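Local coordinates for protein Amy13K (Eubacterium rectale DSM 17629, PDB 6B3P) that probably binds starch through two family 26 carbohydrate-binding modules of a surface-anchored amylase, and holds maltoheptaose in a site on each module, at residues 5-8 against 9-13; 107-110 against 111-114; 125-129 against 130-134. All coordinates share one frame; numbering follows the deposited sequence.

Contacts 1 and 2 occupy corresponding places in the two starch-binding modules: each lies at the end of the strand before the first strand that lines the glycan site, and in the loop after it, and in each a tyrosine hydroxyl meets an apolar side chain just before a glycine of positive phi. The centres of contacts 1 and 2 are 38 Å apart, on opposite sides of the chain's centre. Contact 3 shares the second module with contact 2, the nearest atoms of the two being about 11 Å apart, and lies in the loop between Trp121 and Trp136 of the second glycan pocket. The side chains of Leu11 and Met112 and residue Gly131 lie about 11, 12 and 12 Å, respectively, from a bound glucose.

Contact 1: 5-8 against 9-13; sequences INYK and STLGD
An ST turn at Ser9 starts the loop that leaves strand 2-8, and the ring of Tyr7 lies against it. The CA of Ser9 sits 3.7 Å from the centroid of the Tyr7 ring, 17° off the normal, a CH-pi contact over one face. With CG anti to the backbone N (chi1 171°), the tyrosine reaches forward along the chain instead of back over its own strand, which carries its hydroxyl past Ser9 to Thr10. There the Tyr7 OH and Thr10 OG1 are hydrogen-bonded at 2.8 Å, the two side chains crossing at about a right angle. Leu11 closes in from the next position, its CG 3.6 Å from Tyr7 OH, so the phenol oxygen has a polar and an apolar neighbour. The turn itself is held by Leu11 N, which donates to Ser9 OG at 3.0 Å with an angle of 158° at the hydrogen. Strand 2-8 runs between strands 44-50 and 82-87 of the sheet, where Tyr7 pairs with Tyr45 and Lys8 with Phe87 through the backbone. The buried Tyr7 side chain packs on Met35 of strand 33-37, Leu61 of strand 57-62 and Leu70.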
loop_
_atom_site.group_PDB
_atom_site.type_symbol
_atom_site.label_atom_id
_atom_site.label_comp_id
_atom_site.label_asym_id
_atom_site.label_seq_id
_atom_site.Cartn_x
_atom_site.Cartn_y
_atom_site.Cartn_z
ATOM N N ILE A 5 -9.136 3.773 -0.510
ATOM C CA ILE A 5 -9.984 4.956 -0.558
ATOM C C ILE A 5 -9.204 6.171 -0.084
ATOM O O ILE A 5 -8.661 6.175 1.019
ATOM C CB ILE A 5 -11.248 4.791 0.307
ATOM C CG1 ILE A 5 -12.086 3.616 -0.200
ATOM C CG2 ILE A 5 -12.081 6.073 0.279
ATOM C CD1 ILE A 5 -13.236 3.232 0.715
ATOM N N ASN A 6 -9.155 7.192 -0.934
ATOM C CA ASN A 6 -8.565 8.472 -0.580
ATOM C C ASN A 6 -9.668 9.511 -0.455
ATOM O O ASN A 6 -10.541 9.603 -1.319
ATOM C CB ASN A 6 -7.535 8.909 -1.621
ATOM C CG ASN A 6 -6.591 7.791 -2.011
ATOM O OD1 ASN A 6 -5.638 7.490 -1.294
ATOM N ND2 ASN A 6 -6.848 7.173 -3.160
ATOM N N TYR A 7 -9.626 10.283 0.625
ATOM C CA TYR A 7 -10.663 11.261 0.932
ATOM C C TYR A 7 -10.033 12.609 1.268
ATOM O O TYR A 7 -9.228 12.720 2.194
ATOM C CB TYR A 7 -11.529 10.749 2.089
ATOM C CG TYR A 7 -12.516 11.743 2.661
ATOM C CD1 TYR A 7 -13.261 12.580 1.836
ATOM C CD2 TYR A 7 -12.721 11.822 4.033
ATOM C CE1 TYR A 7 -14.170 13.481 2.368
ATOM C CE2 TYR A 7 -13.623 12.713 4.572
ATOM C CZ TYR A 7 -14.346 13.540 3.737
ATOM O OH TYR A 7 -15.240 14.426 4.284
ATOM N N LYS A 8 -10.386 13.623 0.486
ATOM C CA LYS A 8 -9.979 14.991 0.772
ATOM C C LYS A 8 -10.942 15.526 1.819
ATOM O O LYS A 8 -12.044 15.966 1.490
ATOM C CB LYS A 8 -9.997 15.846 -0.496
ATOM C CG LYS A 8 -9.322 17.202 -0.363
ATOM C CD LYS A 8 -9.499 17.998 -1.642
ATOM C CE LYS A 8 -8.510 19.140 -1.749
ATOM N NZ LYS A 8 -8.502 19.681 -3.135
ATOM N N SER A 9 -10.528 15.466 3.081
ATOM C CA SER A 9 -11.458 15.644 4.190
ATOM C C SER A 9 -12.154 16.996 4.188
ATOM O O SER A 9 -11.534 18.038 3.975
ATOM C CB SER A 9 -10.749 15.459 5.530
ATOM O OG SER A 9 -11.679 15.614 6.588
ATOM N N THR A 10 -13.461 16.940 4.416
ATOM C CA THR A 10 -14.276 18.109 4.682
ATOM C C THR A 10 -14.857 18.001 6.093
ATOM O O THR A 10 -15.771 18.744 6.454
ATOM C CB THR A 10 -15.419 18.239 3.662
ATOM O OG1 THR A 10 -16.167 17.017 3.631
ATOM C CG2 THR A 10 -14.871 18.527 2.272
ATOM N N LEU A 11 -14.320 17.067 6.880
ATOM C CA LEU A 11 -14.837 16.771 8.216
ATOM C C LEU A 11 -13.762 16.845 9.304
ATOM O O LEU A 11 -13.971 16.370 10.421
ATOM C CB LEU A 11 -15.478 15.378 8.230
ATOM C CG LEU A 11 -16.782 15.192 7.453
ATOM C CD1 LEU A 11 -17.163 13.718 7.423
ATOM C CD2 LEU A 11 -17.902 16.022 8.067
ATOM N N GLY A 12 -12.618 17.440 8.980
ATOM C CA GLY A 12 -11.531 17.593 9.938
ATOM C C GLY A 12 -10.432 16.572 9.719
ATOM O O GLY A 12 -10.441 15.859 8.717
ATOM N N ASP A 13 -9.490 16.490 10.657
ATOM C CA ASP A 13 -8.312 15.643 10.478
ATOM C C ASP A 13 -8.462 14.245 11.090
ATOM O O ASP A 13 -7.533 13.437 11.037
ATOM C CB ASP A 13 -7.069 16.330 11.065
ATOM C CG ASP A 13 -7.165 16.555 12.569
ATOM O OD1 ASP A 13 -8.058 15.978 13.226
ATOM O OD2 ASP A 13 -6.327 17.312 13.104
#

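Contact 2: 107-110 against 111-114; sequences YLAS and GMGS
The backbone turns after Ala109 and Ser110 through Gly111, whose positive phi (57°) suits a glycine, and brings Met112 round so that its side chain and that of Tyr107 approach from opposite directions. They meet in a Met-aromatic contact at the ring edge: Met112 SD lies in the plane of the Tyr107 ring, 5.1 Å from its centroid and 90° off the normal. The sulfur settles beside the phenol end, 3.6 Å from Tyr107 OH and 3.8 Å from Tyr107 CE2. Met112 has CG between its backbone N and carbonyl carbon (chi1 58°), and there Met112 CG lies 4.2 Å from Ala109 CB; the extended chi2 then carries SD to the ring, and the bend at chi3 turns only the terminal methyl. This turn is the connection from strand 101-108 to strand 116-121, in the second starch-binding module, and it passes from one beta-sheet to the other. Tyr107 lies between them, stacked on the ring of Phe167 in strand 163-168, while its hydroxyl is hydrogen-bonded to Gly193 O. On the loop side Met112 O accepts a hydrogen bond from Asn169 ND2, and the Met112 side chain also touches Thr173.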
loop_
_atom_site.group_PDB
_atom_site.type_symbol
_atom_site.label_atom_id
_atom_site.label_comp_id
_atom_site.label_asym_id
_atom_site.label_seq_id
_atom_site.Cartn_x
_atom_site.Cartn_y
_atom_site.Cartn_z
ATOM N N TYR A 107 11.652 -5.155 3.972
ATOM C CA TYR A 107 12.322 -6.448 4.061
ATOM C C TYR A 107 12.941 -6.679 5.433
ATOM O O TYR A 107 13.659 -5.828 5.956
ATOM C CB TYR A 107 13.407 -6.577 2.997
ATOM C CG TYR A 107 14.104 -7.914 3.045
ATOM C CD1 TYR A 107 13.412 -9.085 2.763
ATOM C CD2 TYR A 107 15.447 -8.011 3.385
ATOM C CE1 TYR A 107 14.038 -10.315 2.812
ATOM C CE2 TYR A 107 16.083 -9.237 3.436
ATOM C CZ TYR A 107 15.374 -10.385 3.149
ATOM O OH TYR A 107 16.003 -11.607 3.197
ATOM N N LEU A 108 12.665 -7.850 5.996
ATOM C CA LEU A 108 13.213 -8.243 7.286
ATOM C C LEU A 108 14.534 -8.980 7.110
ATOM O O LEU A 108 14.551 -10.163 6.770
ATOM C CB LEU A 108 12.224 -9.130 8.035
ATOM C CG LEU A 108 12.698 -9.703 9.370
ATOM C CD1 LEU A 108 13.006 -8.593 10.356
ATOM C CD2 LEU A 108 11.642 -10.636 9.923
ATOM N N ALA A 109 15.637 -8.279 7.346
ATOM C CA ALA A 109 16.957 -8.885 7.241
ATOM C C ALA A 109 17.304 -9.644 8.517
ATOM O O ALA A 109 17.283 -9.079 9.613
ATOM C CB ALA A 109 18.005 -7.827 6.955
ATOM N N SER A 110 17.620 -10.926 8.361
ATOM C CA SER A 110 18.005 -11.779 9.481
ATOM C C SER A 110 19.279 -12.550 9.165
ATOM O O SER A 110 19.296 -13.403 8.277
ATOM C CB SER A 110 16.885 -12.761 9.827
ATOM O OG SER A 110 17.370 -13.820 10.636
ATOM N N GLY A 111 20.340 -12.247 9.904
ATOM C CA GLY A 111 21.595 -12.966 9.781
ATOM C C GLY A 111 22.172 -12.960 8.379
ATOM O O GLY A 111 22.591 -13.999 7.869
ATOM N N MET A 112 22.188 -11.785 7.756
ATOM C CA MET A 112 22.828 -11.605 6.459
ATOM C C MET A 112 23.556 -10.262 6.428
ATOM O O MET A 112 23.835 -9.715 5.360
ATOM C CB MET A 112 21.801 -11.694 5.325
ATOM C CG MET A 112 20.673 -10.683 5.416
ATOM S SD MET A 112 19.407 -10.949 4.156
ATOM C CE MET A 112 20.228 -10.335 2.685
ATOM N N GLY A 113 23.860 -9.738 7.614
ATOM C CA GLY A 113 24.638 -8.519 7.748
ATOM C C GLY A 113 23.788 -7.272 7.882
ATOM O O GLY A 113 22.577 -7.358 8.093
ATOM N N SER A 114 24.427 -6.111 7.757
ATOM C CA SER A 114 23.762 -4.827 7.962
ATOM C C SER A 114 23.790 -3.973 6.695
ATOM O O SER A 114 23.231 -2.874 6.664
ATOM C CB SER A 114 24.415 -4.074 9.123
ATOM O OG SER A 114 25.761 -3.738 8.827
#

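Contact 3: 125-129 against 130-134; sequences ASATG and AGVGK. With FMT (formic acid), chain T.
The flat peptide joining Gly129 to Ala130 is approached on one face of its carbonyl by Val132, whose N-H donates to Gly129 O at 3.3 Å from 54° out of the carbonyl plane; the hydrogen bond is nevertheless fairly straight, 166° at the hydrogen. Water 1 falls on the other side of that plane, closer to it, and lies within hydrogen-bonding distance of Gly129 O (2.9 Å) and Val132 O (3.0 Å), with more acceptors around it than protons to give. At the N-H end of the peptide, Ala130 N donates to O2 of a formic acid at 2.7 Å, and that formic acid, probably from the crystallisation liquor, is also hydrogen-bonded to Val154 N.

Val132 fills the inside of the bend. Its CG1, anti to its own carbonyl carbon (chi1 -49°), comes alongside Ala127, 4.1 Å from the CB, and lies 3.7 Å from Thr128 C. The other methyl, CG2, rests 3.5 Å from Gly129 O and also nears Ala127 O. With an alanine here both methyls are gone, and the loop would probably lose its apolar grip on Ala127 and have a gap beside Gly129 O. Gly129 itself has a backbone conformation that would jam a CB against the carbonyl before it.

The loop leans on strand 150-157, where Ala130 touches Val153, Val132 touches Tyr155, and Thr128 pairs with Thr156 through the backbone. The arrangement is a type I beta turn from Gly129 to Val132, overlapped by a type II turn from Gly131 to Lys134 with Gly133 at positive phi, within the loop that leads from strand 116-121 to Trp136 of the glycan site.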
loop_
_atom_site.group_PDB
_atom_site.type_symbol
_atom_site.label_atom_id
_atom_site.label_comp_id
_atom_site.label_asym_id
_atom_site.label_seq_id
_atom_site.Cartn_x
_atom_site.Cartn_y
_atom_site.Cartn_z
ATOM N N ALA A 125 9.881 3.546 -17.237
ATOM C CA ALA A 125 11.076 4.379 -17.379
ATOM C C ALA A 125 11.088 5.567 -16.415
ATOM O O ALA A 125 12.149 6.114 -16.114
ATOM C CB ALA A 125 11.193 4.875 -18.814
ATOM N N SER A 126 9.911 5.965 -15.938
ATOM C CA SER A 126 9.805 7.105 -15.028
ATOM C C SER A 126 10.182 6.731 -13.598
ATOM O O SER A 126 10.205 7.588 -12.713
ATOM C CB SER A 126 8.384 7.676 -15.047
ATOM O OG SER A 126 7.461 6.778 -14.454
ATOM N N ALA A 127 10.483 5.454 -13.376
ATOM C CA ALA A 127 10.711 4.937 -12.029
ATOM C C ALA A 127 11.895 5.601 -11.329
ATOM O O ALA A 127 12.933 5.856 -11.942
ATOM C CB ALA A 127 10.914 3.425 -12.076
ATOM N N THR A 128 11.717 5.885 -10.040
ATOM C CA THR A 128 12.802 6.355 -9.185
ATOM C C THR A 128 12.806 5.540 -7.899
ATOM O O THR A 128 11.762 5.078 -7.445
ATOM C CB THR A 128 12.673 7.853 -8.845
ATOM O OG1 THR A 128 11.491 8.071 -8.066
ATOM C CG2 THR A 128 12.606 8.689 -10.113
ATOM N N GLY A 129 13.989 5.370 -7.319
ATOM C CA GLY A 129 14.157 4.553 -6.132
ATOM C C GLY A 129 15.546 3.945 -6.099
ATOM O O GLY A 129 16.302 4.064 -7.064
ATOM N N ALA A 130 15.871 3.287 -4.989
ATOM C CA ALA A 130 17.220 2.790 -4.724
ATOM C C ALA A 130 17.858 2.059 -5.905
ATOM O O ALA A 130 18.987 2.360 -6.291
ATOM C CB ALA A 130 17.195 1.871 -3.514
ATOM N N GLY A 131 17.126 1.113 -6.481
ATOM C CA GLY A 131 17.695 0.195 -7.451
ATOM C C GLY A 131 17.535 0.541 -8.918
ATOM O O GLY A 131 17.998 -0.222 -9.768
ATOM N N VAL A 132 16.898 1.663 -9.241
ATOM C CA VAL A 132 16.656 1.973 -10.649
ATOM C C VAL A 132 17.982 2.309 -11.336
ATOM O O VAL A 132 18.833 2.994 -10.767
ATOM C CB VAL A 132 15.619 3.136 -10.848
ATOM C CG1 VAL A 132 14.358 2.882 -10.009
ATOM C CG2 VAL A 132 16.207 4.539 -10.574
ATOM N N GLY A 133 18.166 1.786 -12.546
ATOM C CA GLY A 133 19.371 2.035 -13.318
ATOM C C GLY A 133 20.634 1.467 -12.691
ATOM O O GLY A 133 21.732 1.964 -12.949
ATOM N N LYS A 134 20.479 0.431 -11.869
ATOM C CA LYS A 134 21.619 -0.224 -11.229
ATOM C C LYS A 134 21.633 -1.725 -11.484
ATOM O O LYS A 134 20.638 -2.415 -11.269
ATOM C CB LYS A 134 21.612 0.041 -9.722
ATOM C CG LYS A 134 21.934 1.481 -9.362
ATOM C CD LYS A 134 22.119 1.678 -7.868
ATOM C CE LYS A 134 22.442 3.130 -7.569
ATOM N NZ LYS A 134 22.539 3.410 -6.112
HETATM C C FMT T . 14.434 4.482 -1.754
HETATM O O1 FMT T . 13.859 4.162 -0.716
HETATM O O2 FMT T . 14.359 3.797 -2.773
HETATM O O HOH W 1 18.844 4.700 -8.344
#